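Local structure of octenoyl-coa reductase/carboxylase (Streptomyces sp., 4A0S) at residues Y207-S212 with V358-A363; D308-H313 with G330-C335. The protein catalyses the NADPH-dependent reductive carboxylation of 2-octenoyl-CoA, which supplies an extender unit for cinnabaramide polyketide biosynthesis. All coordinates share one frame; numbering follows the deposited sequence.

Both contacts reach the parallel sheet of the Rossmann-type nucleotide-binding domain, and their centres lie about 10 Å apart. Contact 2 joins strands 309-312 and 331-334. Contact 1 packs helix 200-210 against the loop that follows strand 356-359, the next strand of that sheet. Val358 N is 2.7 Å from Val332 O, and Ser360 N is 2.7 Å from Thr334 O; both are probable hydrogen bonds. The two sulfurs, Met209 SD and Cys335 SG, pack 3.3 Å apart. NADP touches both contacts. Contact 1 reaches its carboxamide and also meets octanoyl-CoA; contact 2 borders its ribose and nicotinamide. Both also touch a second subunit.

Contact 1. Residues Y207-S212 with V358-A363; sequences YRMLVS and VGSHGA. With NAP (NADP nicotinamide-adenine-dinucleotide phosphate), chain F.
Arg208 and Met209 of helix 200-210 pack on Ser360 to Ala363, the loop that leaves strand 356-359 of the Rossmann-type sheet. Tyr207 comes first in the segment, and its backbone O accepts from the N-H of Val211 and of Ser212. Arg208 carries most of the contact. Its chain is fully extended from CG to NE, with CG anti to the backbone N (chi1 -179°), and this carries it past the loop. CD passes 3.3 Å from Gly362 O and lies equally near Ser360 OG. Ser360 OG sits at the guanidinium edge, in its plane, but no direct hydrogen bond joins them. A water bridges them instead: it accepts from Arg208 NE at 3.0 Å and donates to Ser360 OG at 3.0 Å. Farther out, Arg208 NH1 forms a salt bridge to Glu367 and NH2 one to Asp154. With an alanine here, Glu367 and Asp154 would probably lose a charge partner, and the water would lose its NE donor. Met209 follows with a van der Waals touch: its CG lies 3.6 Å from Ser360 CB. Ser212 closes the segment; its OG is hydrogen-bonded to the second carboxylate oxygen of Glu367, so that one acid holds both Arg208 and Ser212. Across the contact, the CB of His361 points away from helix 200-210. Its ring meets Trp351 of a second subunit, and His361 and Gly362 also touch octanoyl-CoA. The loop thus backs onto helix 200-210 and lines the active-site pocket in front. At the imidazole edge, near the ring plane, His361 ND1 donates to the NADP carboxamide O7N at 2.9 Å, with an angle of 153° at the hydrogen.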
ATOM      1  N   TYR A 207       9.762  14.931   3.670  1.00 15.76           N
ATOM      2  CA  TYR A 207       9.894  13.558   4.093  1.00 15.69           C
ATOM      3  C   TYR A 207       8.574  12.842   3.834  1.00 15.62           C
ATOM      4  O   TYR A 207       8.541  11.741   3.266  1.00 15.67           O
ATOM      5  CB  TYR A 207      10.248  13.471   5.580  1.00 15.60           C
ATOM      6  CG  TYR A 207      10.328  12.035   6.021  1.00 15.58           C
ATOM      7  CD1 TYR A 207       9.163  11.309   6.304  1.00 15.48           C
ATOM      8  CD2 TYR A 207      11.561  11.378   6.096  1.00 15.71           C
ATOM      9  CE1 TYR A 207       9.228   9.969   6.658  1.00 15.49           C
ATOM     10  CE2 TYR A 207      11.630  10.042   6.471  1.00 15.73           C
ATOM     11  CZ  TYR A 207      10.452   9.347   6.734  1.00 15.62           C
ATOM     12  OH  TYR A 207      10.504   8.034   7.091  1.00 15.68           O
ATOM     13  N   ARG A 208       7.483  13.472   4.254  1.00 15.53           N
ATOM     14  CA  ARG A 208       6.160  12.899   4.015  1.00 15.51           C
ATOM     15  C   ARG A 208       5.937  12.700   2.514  1.00 15.66           C
ATOM     16  O   ARG A 208       5.511  11.647   2.075  1.00 15.69           O
ATOM     17  CB  ARG A 208       5.056  13.794   4.577  1.00 15.46           C
ATOM     18  CG  ARG A 208       3.685  13.180   4.342  1.00 15.47           C
ATOM     19  CD  ARG A 208       2.554  13.960   4.976  1.00 15.46           C
ATOM     20  NE  ARG A 208       1.286  13.317   4.670  1.00 15.53           N
ATOM     21  CZ  ARG A 208       0.639  12.492   5.497  1.00 15.48           C
ATOM     22  NH1 ARG A 208       1.142  12.183   6.690  1.00 15.36           N
ATOM     23  NH2 ARG A 208      -0.515  11.958   5.127  1.00 15.59           N
ATOM     24  N   MET A 209       6.242  13.741   1.746  1.00 15.78           N
ATOM     25  CA  MET A 209       6.059  13.735   0.305  1.00 15.97           C
ATOM     26  C   MET A 209       6.845  12.652  -0.404  1.00 16.06           C
ATOM     27  O   MET A 209       6.387  12.138  -1.398  1.00 16.20           O
ATOM     28  CB  MET A 209       6.485  15.096  -0.246  1.00 16.11           C
ATOM     29  CG  MET A 209       5.536  16.199   0.199  1.00 16.10           C
ATOM     30  SD  MET A 209       6.107  17.805  -0.318  1.00 16.31           S
ATOM     31  CE  MET A 209       5.805  17.708  -2.089  1.00 16.60           C
ATOM     32  N   LEU A 210       8.028  12.322   0.100  1.00 16.02           N
ATOM     33  CA  LEU A 210       8.951  11.505  -0.683  1.00 16.17           C
ATOM     34  C   LEU A 210       9.331  10.212  -0.024  1.00 16.11           C
ATOM     35  O   LEU A 210       9.516   9.224  -0.705  1.00 16.24           O
ATOM     36  CB  LEU A 210      10.239  12.271  -0.986  1.00 16.31           C
ATOM     37  CG  LEU A 210      10.081  13.507  -1.858  1.00 16.47           C
ATOM     38  CD1 LEU A 210      11.407  14.259  -1.867  1.00 16.60           C
ATOM     39  CD2 LEU A 210       9.667  13.098  -3.282  1.00 16.67           C
ATOM     40  N   VAL A 211       9.501  10.237   1.294  1.00 15.96           N
ATOM     41  CA  VAL A 211      10.039   9.061   1.947  1.00 15.96           C
ATOM     42  C   VAL A 211       8.920   8.213   2.500  1.00 15.85           C
ATOM     43  O   VAL A 211       8.925   6.990   2.362  1.00 15.93           O
ATOM     44  CB  VAL A 211      11.049   9.421   3.058  1.00 15.92           C
ATOM     45  CG1 VAL A 211      11.568   8.138   3.760  1.00 15.98           C
ATOM     46  CG2 VAL A 211      12.209  10.252   2.483  1.00 16.08           C
ATOM     47  N   SER A 212       7.973   8.889   3.145  1.00 15.70           N
ATOM     48  CA  SER A 212       6.916   8.242   3.894  1.00 15.61           C
ATOM     49  C   SER A 212       6.015   7.409   3.012  1.00 15.71           C
ATOM     50  O   SER A 212       5.792   7.742   1.845  1.00 15.81           O
ATOM     51  CB  SER A 212       6.052   9.291   4.582  1.00 15.49           C
ATOM     52  OG  SER A 212       5.058   8.642   5.345  1.00 15.44           O
ATOM     53  N   VAL A 358      -0.506  13.297  -5.606  1.00 17.02           N
ATOM     54  CA  VAL A 358      -0.674  13.113  -4.188  1.00 16.75           C
ATOM     55  C   VAL A 358      -0.539  14.463  -3.507  1.00 16.70           C
ATOM     56  O   VAL A 358       0.507  15.093  -3.567  1.00 16.69           O
ATOM     57  CB  VAL A 358       0.326  12.093  -3.626  1.00 16.57           C
ATOM     58  CG1 VAL A 358       0.128  11.937  -2.109  1.00 16.32           C
ATOM     59  CG2 VAL A 358       0.153  10.749  -4.355  1.00 16.66           C
ATOM     60  N   GLY A 359      -1.636  14.907  -2.909  1.00 16.69           N
ATOM     61  CA  GLY A 359      -1.647  16.137  -2.140  1.00 16.66           C
ATOM     62  C   GLY A 359      -1.026  15.762  -0.819  1.00 16.39           C
ATOM     63  O   GLY A 359      -1.373  14.739  -0.238  1.00 16.27           O
ATOM     64  N   SER A 360      -0.055  16.542  -0.376  1.00 16.33           N
ATOM     65  CA  SER A 360       0.595  16.270   0.880  1.00 16.12           C
ATOM     66  C   SER A 360       0.730  17.537   1.706  1.00 16.12           C
ATOM     67  O   SER A 360       0.831  18.622   1.166  1.00 16.27           O
ATOM     68  CB  SER A 360       1.962  15.655   0.646  1.00 16.06           C
ATOM     69  OG  SER A 360       2.460  15.143   1.863  1.00 15.89           O
ATOM     70  N   HIS A 361       0.746  17.385   3.025  1.00 15.97           N
ATOM     71  CA  HIS A 361       0.716  18.529   3.893  1.00 16.00           C
ATOM     72  C   HIS A 361       1.454  18.145   5.143  1.00 15.84           C
ATOM     73  O   HIS A 361       1.210  17.080   5.686  1.00 15.73           O
ATOM     74  CB  HIS A 361      -0.729  18.888   4.237  1.00 16.08           C
ATOM     75  CG  HIS A 361      -0.873  20.185   4.966  1.00 16.16           C
ATOM     76  ND1 HIS A 361      -0.271  21.347   4.538  1.00 16.29           N
ATOM     77  CD2 HIS A 361      -1.591  20.513   6.066  1.00 16.18           C
ATOM     78  CE1 HIS A 361      -0.606  22.336   5.350  1.00 16.38           C
ATOM     79  NE2 HIS A 361      -1.410  21.856   6.281  1.00 16.31           N
ATOM     80  N   GLY A 362       2.384  19.001   5.554  1.00 15.87           N
ATOM     81  CA  GLY A 362       3.192  18.778   6.735  1.00 15.77           C
ATOM     82  C   GLY A 362       3.706  17.361   6.836  1.00 15.65           C
ATOM     83  O   GLY A 362       4.112  16.741   5.841  1.00 15.66           O
ATOM     84  N   ALA A 363       3.645  16.847   8.050  1.00 15.58           N
ATOM     85  CA  ALA A 363       4.071  15.495   8.357  1.00 15.49           C
ATOM     86  C   ALA A 363       3.502  15.204   9.710  1.00 15.46           C
ATOM     87  O   ALA A 363       3.411  16.096  10.551  1.00 15.50           O
ATOM     88  CB  ALA A 363       5.564  15.399   8.393  1.00 15.51           C
TER
HETATM   89  PA  NAP F1447      11.197  28.588  -0.319  1.00  5.60           P
HETATM   90  O1A NAP F1447      12.345  28.216   0.693  1.00  7.99           O
HETATM   91  O2A NAP F1447      11.031  30.044  -0.641  1.00  7.57           O
HETATM   92  O5B NAP F1447      11.520  27.828  -1.617  1.00  8.14           O
HETATM   93  C5B NAP F1447      10.555  27.885  -2.648  1.00  9.24           C
HETATM   94  C4B NAP F1447      11.300  27.653  -3.952  1.00  8.98           C
HETATM   95  O4B NAP F1447      10.294  27.666  -4.976  1.00  7.77           O
HETATM   96  C3B NAP F1447      12.308  28.774  -4.285  1.00  7.70           C
HETATM   97  O3B NAP F1447      13.586  28.175  -4.216  1.00  8.15           O
HETATM   98  C2B NAP F1447      12.059  29.085  -5.752  1.00  8.37           C
HETATM   99  O2B NAP F1447      12.820  28.242  -6.616  1.00  8.43           O
HETATM  100  C1B NAP F1447      10.624  28.752  -5.954  1.00  8.36           C
HETATM  101  N9A NAP F1447       9.819  29.943  -5.584  1.00 13.12           N
HETATM  102  C8A NAP F1447      10.062  30.879  -4.652  1.00 16.20           C
HETATM  103  N7A NAP F1447       9.059  31.766  -4.611  1.00 13.35           N
HETATM  104  C5A NAP F1447       8.187  31.370  -5.527  1.00 14.95           C
HETATM  105  C6A NAP F1447       6.991  31.895  -5.951  1.00 14.65           C
HETATM  106  N6A NAP F1447       6.506  32.991  -5.371  1.00 16.70           N
HETATM  107  N1A NAP F1447       6.336  31.260  -6.911  1.00 12.42           N
HETATM  108  C2A NAP F1447       6.807  30.143  -7.457  1.00 11.40           C
HETATM  109  N3A NAP F1447       7.960  29.621  -7.100  1.00 13.73           N
HETATM  110  C4A NAP F1447       8.657  30.223  -6.133  1.00 13.93           C
HETATM  111  O3  NAP F1447       9.791  28.022   0.196  1.00  5.52           O
HETATM  112  PN  NAP F1447       9.573  26.508   0.690  1.00  3.29           P
HETATM  113  O1N NAP F1447       9.790  26.631   2.239  1.00  3.54           O
HETATM  114  O2N NAP F1447      10.378  25.486  -0.071  1.00  4.92           O
HETATM  115  O5D NAP F1447       8.005  26.421   0.401  1.00  2.78           O
HETATM  116  C5D NAP F1447       7.647  26.348  -0.975  1.00  2.00           C
HETATM  117  C4D NAP F1447       6.149  26.238  -0.987  1.00  3.10           C
HETATM  118  O4D NAP F1447       5.819  25.035  -0.208  1.00  8.66           O
HETATM  119  C3D NAP F1447       5.451  27.393  -0.267  1.00  8.53           C
HETATM  120  O3D NAP F1447       4.290  27.637  -1.088  1.00 10.58           O
HETATM  121  C2D NAP F1447       5.067  26.817   1.079  1.00  6.73           C
HETATM  122  O2D NAP F1447       3.891  27.464   1.621  1.00 10.19           O
HETATM  123  C1D NAP F1447       4.688  25.422   0.623  1.00  7.52           C
HETATM  124  N1N NAP F1447       4.943  24.544   1.740  1.00  7.99           N
HETATM  125  C2N NAP F1447       3.935  23.670   2.088  1.00  6.94           C
HETATM  126  C3N NAP F1447       4.201  22.842   3.141  1.00  7.02           C
HETATM  127  C7N NAP F1447       3.112  21.915   3.521  1.00  4.75           C
HETATM  128  O7N NAP F1447       2.076  21.816   2.857  1.00  7.85           O
HETATM  129  N7N NAP F1447       3.364  21.279   4.633  1.00  2.01           N
HETATM  130  C4N NAP F1447       5.415  22.865   3.833  1.00  8.98           C
HETATM  131  C5N NAP F1447       6.440  23.728   3.486  1.00  8.81           C
HETATM  132  C6N NAP F1447       6.199  24.575   2.417  1.00  9.99           C
HETATM  133  P2B NAP F1447      12.945  28.757  -8.136  1.00 12.20           P
HETATM  134  O1X NAP F1447      14.205  27.805  -8.537  1.00 12.30           O
HETATM  135  O2X NAP F1447      11.640  28.351  -8.989  1.00 15.96           O
HETATM  136  O3X NAP F1447      13.228  30.227  -7.944  1.00 11.34           O
HETATM  137  O   HOH W   1       0.362  12.935   1.892  1.00  2.00           O

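Contact 2. Residues D308-H313 with G330-C335; sequences DIVFEH and GTVVTC. With NAP (NADP nicotinamide-adenine-dinucleotide phosphate), chain F.
Val310 bonds to strand 331-334 through both its N and its O: the N donates to Thr331 O at 2.8 Å, and the O accepts from Val333 N at 2.9 Å. Glu312 repeats the pattern, with its N bonded to Val333 O at 2.7 Å and a weak bond from Cys335 N to its O. This is regular parallel pairing. On one face, Val333 CG1 meets Ile309 CG2 at 3.7 Å and approaches the Phe311 ring. On the other, Glu312 CG lies beside Val332 CG1 at 3.6 Å, both side chains pointing the same way. The Glu312 chain then bends (chi2 -77°), taking the carboxylate away from strand 331-334. Helix 316-325, the crossover of this beta-alpha-beta unit, covers that face and gives Glu312 OE2 the hydroxyls of Ser322 and Thr318. At the C-terminal ends of the strands, His313 ND1 touches NADP C5D at 3.5 Å. The Trp227 carbonyl accepts from His313 NE2, which fixes the ring's rotation. Glu312 OE1 receives the N-H of Gly315, and a water also donates to it. These donors probably let the buried Glu312 keep its negative charge.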
ATOM      1  N   ASP A 308      10.123   9.608 -11.802  1.00 18.47           N
ATOM      2  CA  ASP A 308       9.194   8.687 -11.179  1.00 18.25           C
ATOM      3  C   ASP A 308       8.300   9.475 -10.253  1.00 17.96           C
ATOM      4  O   ASP A 308       7.122   9.173 -10.098  1.00 17.86           O
ATOM      5  CB  ASP A 308      10.001   7.666 -10.395  1.00 18.13           C
ATOM      6  CG  ASP A 308      10.829   6.798 -11.313  1.00 19.39           C
ATOM      7  OD1 ASP A 308      10.203   6.084 -12.117  1.00 19.95           O
ATOM      8  OD2 ASP A 308      12.078   6.877 -11.283  1.00 19.60           O
ATOM      9  N   ILE A 309       8.891  10.489  -9.631  1.00 17.85           N
ATOM     10  CA  ILE A 309       8.163  11.355  -8.717  1.00 17.60           C
ATOM     11  C   ILE A 309       8.522  12.774  -9.083  1.00 17.74           C
ATOM     12  O   ILE A 309       9.697  13.090  -9.281  1.00 17.87           O
ATOM     13  CB  ILE A 309       8.546  11.103  -7.246  1.00 17.30           C
ATOM     14  CG1 ILE A 309       8.206   9.672  -6.816  1.00 17.18           C
ATOM     15  CG2 ILE A 309       7.842  12.105  -6.300  1.00 17.09           C
ATOM     16  CD1 ILE A 309       8.992   9.247  -5.587  1.00 17.00           C
ATOM     17  N   VAL A 310       7.505  13.617  -9.175  1.00 17.75           N
ATOM     18  CA  VAL A 310       7.720  15.027  -9.338  1.00 17.86           C
ATOM     19  C   VAL A 310       7.322  15.659  -8.027  1.00 17.58           C
ATOM     20  O   VAL A 310       6.209  15.482  -7.535  1.00 17.43           O
ATOM     21  CB  VAL A 310       6.882  15.616 -10.469  1.00 18.15           C
ATOM     22  CG1 VAL A 310       7.163  17.090 -10.602  1.00 18.30           C
ATOM     23  CG2 VAL A 310       7.168  14.867 -11.760  1.00 18.45           C
ATOM     24  N   PHE A 311       8.258  16.413  -7.484  1.00 17.55           N
ATOM     25  CA  PHE A 311       8.112  17.053  -6.197  1.00 17.32           C
ATOM     26  C   PHE A 311       7.629  18.467  -6.477  1.00 17.47           C
ATOM     27  O   PHE A 311       8.386  19.327  -6.935  1.00 17.67           O
ATOM     28  CB  PHE A 311       9.464  17.038  -5.495  1.00 17.25           C
ATOM     29  CG  PHE A 311       9.437  17.560  -4.091  1.00 17.02           C
ATOM     30  CD1 PHE A 311       9.650  18.907  -3.835  1.00 17.10           C
ATOM     31  CD2 PHE A 311       9.232  16.698  -3.026  1.00 16.77           C
ATOM     32  CE1 PHE A 311       9.635  19.398  -2.526  1.00 16.93           C
ATOM     33  CE2 PHE A 311       9.235  17.166  -1.719  1.00 16.60           C
ATOM     34  CZ  PHE A 311       9.424  18.529  -1.471  1.00 16.68           C
ATOM     35  N   GLU A 312       6.333  18.669  -6.264  1.00 17.58           N
ATOM     36  CA  GLU A 312       5.677  19.929  -6.535  1.00 17.86           C
ATOM     37  C   GLU A 312       5.451  20.796  -5.315  1.00 17.86           C
ATOM     38  O   GLU A 312       5.329  20.311  -4.196  1.00 18.08           O
ATOM     39  CB  GLU A 312       4.330  19.670  -7.198  1.00 18.31           C
ATOM     40  CG  GLU A 312       4.380  19.807  -8.667  1.00 18.60           C
ATOM     41  CD  GLU A 312       4.391  21.255  -9.097  1.00 19.75           C
ATOM     42  OE1 GLU A 312       4.149  22.131  -8.254  1.00 18.72           O
ATOM     43  OE2 GLU A 312       4.620  21.509 -10.284  1.00 19.70           O
ATOM     44  N   HIS A 313       5.381  22.099  -5.555  1.00 18.08           N
ATOM     45  CA  HIS A 313       5.003  23.069  -4.537  1.00 18.04           C
ATOM     46  C   HIS A 313       5.040  24.451  -5.168  1.00 18.28           C
ATOM     47  O   HIS A 313       4.505  25.402  -4.628  1.00 18.09           O
ATOM     48  CB  HIS A 313       5.955  23.017  -3.360  1.00 17.38           C
ATOM     49  CG  HIS A 313       7.386  23.169  -3.749  1.00 17.95           C
ATOM     50  ND1 HIS A 313       8.018  24.394  -3.807  1.00 17.66           N
ATOM     51  CD2 HIS A 313       8.317  22.246  -4.088  1.00 17.43           C
ATOM     52  CE1 HIS A 313       9.279  24.215  -4.162  1.00 17.74           C
ATOM     53  NE2 HIS A 313       9.482  22.922  -4.340  1.00 17.68           N
ATOM     54  N   GLY A 330       3.715   7.422 -12.734  1.00 18.81           N
ATOM     55  CA  GLY A 330       4.439   8.317 -11.844  1.00 18.24           C
ATOM     56  C   GLY A 330       3.527   9.077 -10.899  1.00 17.99           C
ATOM     57  O   GLY A 330       2.310   9.037 -11.015  1.00 18.03           O
ATOM     58  N   THR A 331       4.143   9.781  -9.967  1.00 17.77           N
ATOM     59  CA  THR A 331       3.421  10.512  -8.944  1.00 17.53           C
ATOM     60  C   THR A 331       3.912  11.942  -8.910  1.00 17.55           C
ATOM     61  O   THR A 331       5.104  12.192  -8.822  1.00 17.55           O
ATOM     62  CB  THR A 331       3.632   9.861  -7.574  1.00 17.44           C
ATOM     63  OG1 THR A 331       3.120   8.523  -7.610  1.00 17.22           O
ATOM     64  CG2 THR A 331       2.904  10.654  -6.477  1.00 17.24           C
ATOM     65  N   VAL A 332       2.978  12.867  -9.056  1.00 17.63           N
ATOM     66  CA  VAL A 332       3.231  14.242  -8.742  1.00 17.62           C
ATOM     67  C   VAL A 332       2.777  14.379  -7.291  1.00 17.31           C
ATOM     68  O   VAL A 332       1.615  14.150  -6.981  1.00 17.26           O
ATOM     69  CB  VAL A 332       2.415  15.187  -9.631  1.00 17.91           C
ATOM     70  CG1 VAL A 332       2.671  16.630  -9.213  1.00 17.91           C
ATOM     71  CG2 VAL A 332       2.748  14.969 -11.091  1.00 18.26           C
ATOM     72  N   VAL A 333       3.700  14.704  -6.408  1.00 17.13           N
ATOM     73  CA  VAL A 333       3.346  14.929  -5.023  1.00 16.87           C
ATOM     74  C   VAL A 333       3.469  16.417  -4.781  1.00 16.92           C
ATOM     75  O   VAL A 333       4.490  17.017  -5.109  1.00 17.02           O
ATOM     76  CB  VAL A 333       4.182  14.067  -4.039  1.00 16.64           C
ATOM     77  CG1 VAL A 333       5.704  14.331  -4.178  1.00 16.70           C
ATOM     78  CG2 VAL A 333       3.696  14.249  -2.598  1.00 16.41           C
ATOM     79  N   THR A 334       2.409  17.017  -4.248  1.00 16.89           N
ATOM     80  CA  THR A 334       2.369  18.463  -4.103  1.00 17.02           C
ATOM     81  C   THR A 334       1.968  18.871  -2.701  1.00 16.90           C
ATOM     82  O   THR A 334       1.055  18.275  -2.112  1.00 16.85           O
ATOM     83  CB  THR A 334       1.378  19.116  -5.096  1.00 17.61           C
ATOM     84  OG1 THR A 334       1.333  20.529  -4.856  1.00 17.39           O
ATOM     85  CG2 THR A 334      -0.027  18.516  -4.950  1.00 17.26           C
ATOM     86  N   CYS A 335       2.640  19.892  -2.182  1.00 16.85           N
ATOM     87  CA  CYS A 335       2.313  20.414  -0.855  1.00 17.06           C
ATOM     88  C   CYS A 335       2.133  21.911  -0.883  1.00 17.64           C
ATOM     89  O   CYS A 335       2.096  22.568   0.162  1.00 17.57           O
ATOM     90  CB  CYS A 335       3.433  20.087   0.129  1.00 16.72           C
ATOM     91  SG  CYS A 335       4.992  20.941  -0.223  1.00 17.12           S
TER
HETATM   92  PA  NAP F1447      11.197  28.588  -0.319  1.00  5.60           P
HETATM   93  O1A NAP F1447      12.345  28.216   0.693  1.00  7.99           O
HETATM   94  O2A NAP F1447      11.031  30.044  -0.641  1.00  7.57           O
HETATM   95  O5B NAP F1447      11.520  27.828  -1.617  1.00  8.14           O
HETATM   96  C5B NAP F1447      10.555  27.885  -2.648  1.00  9.24           C
HETATM   97  C4B NAP F1447      11.300  27.653  -3.952  1.00  8.98           C
HETATM   98  O4B NAP F1447      10.294  27.666  -4.976  1.00  7.77           O
HETATM   99  C3B NAP F1447      12.308  28.774  -4.285  1.00  7.70           C
HETATM  100  O3B NAP F1447      13.586  28.175  -4.216  1.00  8.15           O
HETATM  101  C2B NAP F1447      12.059  29.085  -5.752  1.00  8.37           C
HETATM  102  O2B NAP F1447      12.820  28.242  -6.616  1.00  8.43           O
HETATM  103  C1B NAP F1447      10.624  28.752  -5.954  1.00  8.36           C
HETATM  104  N9A NAP F1447       9.819  29.943  -5.584  1.00 13.12           N
HETATM  105  C8A NAP F1447      10.062  30.879  -4.652  1.00 16.20           C
HETATM  106  N7A NAP F1447       9.059  31.766  -4.611  1.00 13.35           N
HETATM  107  C5A NAP F1447       8.187  31.370  -5.527  1.00 14.95           C
HETATM  108  C6A NAP F1447       6.991  31.895  -5.951  1.00 14.65           C
HETATM  109  N6A NAP F1447       6.506  32.991  -5.371  1.00 16.70           N
HETATM  110  N1A NAP F1447       6.336  31.260  -6.911  1.00 12.42           N
HETATM  111  C2A NAP F1447       6.807  30.143  -7.457  1.00 11.40           C
HETATM  112  N3A NAP F1447       7.960  29.621  -7.100  1.00 13.73           N
HETATM  113  C4A NAP F1447       8.657  30.223  -6.133  1.00 13.93           C
HETATM  114  O3  NAP F1447       9.791  28.022   0.196  1.00  5.52           O
HETATM  115  PN  NAP F1447       9.573  26.508   0.690  1.00  3.29           P
HETATM  116  O1N NAP F1447       9.790  26.631   2.239  1.00  3.54           O
HETATM  117  O2N NAP F1447      10.378  25.486  -0.071  1.00  4.92           O
HETATM  118  O5D NAP F1447       8.005  26.421   0.401  1.00  2.78           O
HETATM  119  C5D NAP F1447       7.647  26.348  -0.975  1.00  2.00           C
HETATM  120  C4D NAP F1447       6.149  26.238  -0.987  1.00  3.10           C
HETATM  121  O4D NAP F1447       5.819  25.035  -0.208  1.00  8.66           O
HETATM  122  C3D NAP F1447       5.451  27.393  -0.267  1.00  8.53           C
HETATM  123  O3D NAP F1447       4.290  27.637  -1.088  1.00 10.58           O
HETATM  124  C2D NAP F1447       5.067  26.817   1.079  1.00  6.73           C
HETATM  125  O2D NAP F1447       3.891  27.464   1.621  1.00 10.19           O
HETATM  126  C1D NAP F1447       4.688  25.422   0.623  1.00  7.52           C
HETATM  127  N1N NAP F1447       4.943  24.544   1.740  1.00  7.99           N
HETATM  128  C2N NAP F1447       3.935  23.670   2.088  1.00  6.94           C
HETATM  129  C3N NAP F1447       4.201  22.842   3.141  1.00  7.02           C
HETATM  130  C7N NAP F1447       3.112  21.915   3.521  1.00  4.75           C
HETATM  131  O7N NAP F1447       2.076  21.816   2.857  1.00  7.85           O
HETATM  132  N7N NAP F1447       3.364  21.279   4.633  1.00  2.01           N
HETATM  133  C4N NAP F1447       5.415  22.865   3.833  1.00  8.98           C
HETATM  134  C5N NAP F1447       6.440  23.728   3.486  1.00  8.81           C
HETATM  135  C6N NAP F1447       6.199  24.575   2.417  1.00  9.99           C
HETATM  136  P2B NAP F1447      12.945  28.757  -8.136  1.00 12.20           P
HETATM  137  O1X NAP F1447      14.205  27.805  -8.537  1.00 12.30           O
HETATM  138  O2X NAP F1447      11.640  28.351  -8.989  1.00 15.96           O
HETATM  139  O3X NAP F1447      13.228  30.227  -7.944  1.00 11.34           O
HETATM  140  O   HOH W   2       1.923  22.171  -6.651  1.00  2.02           O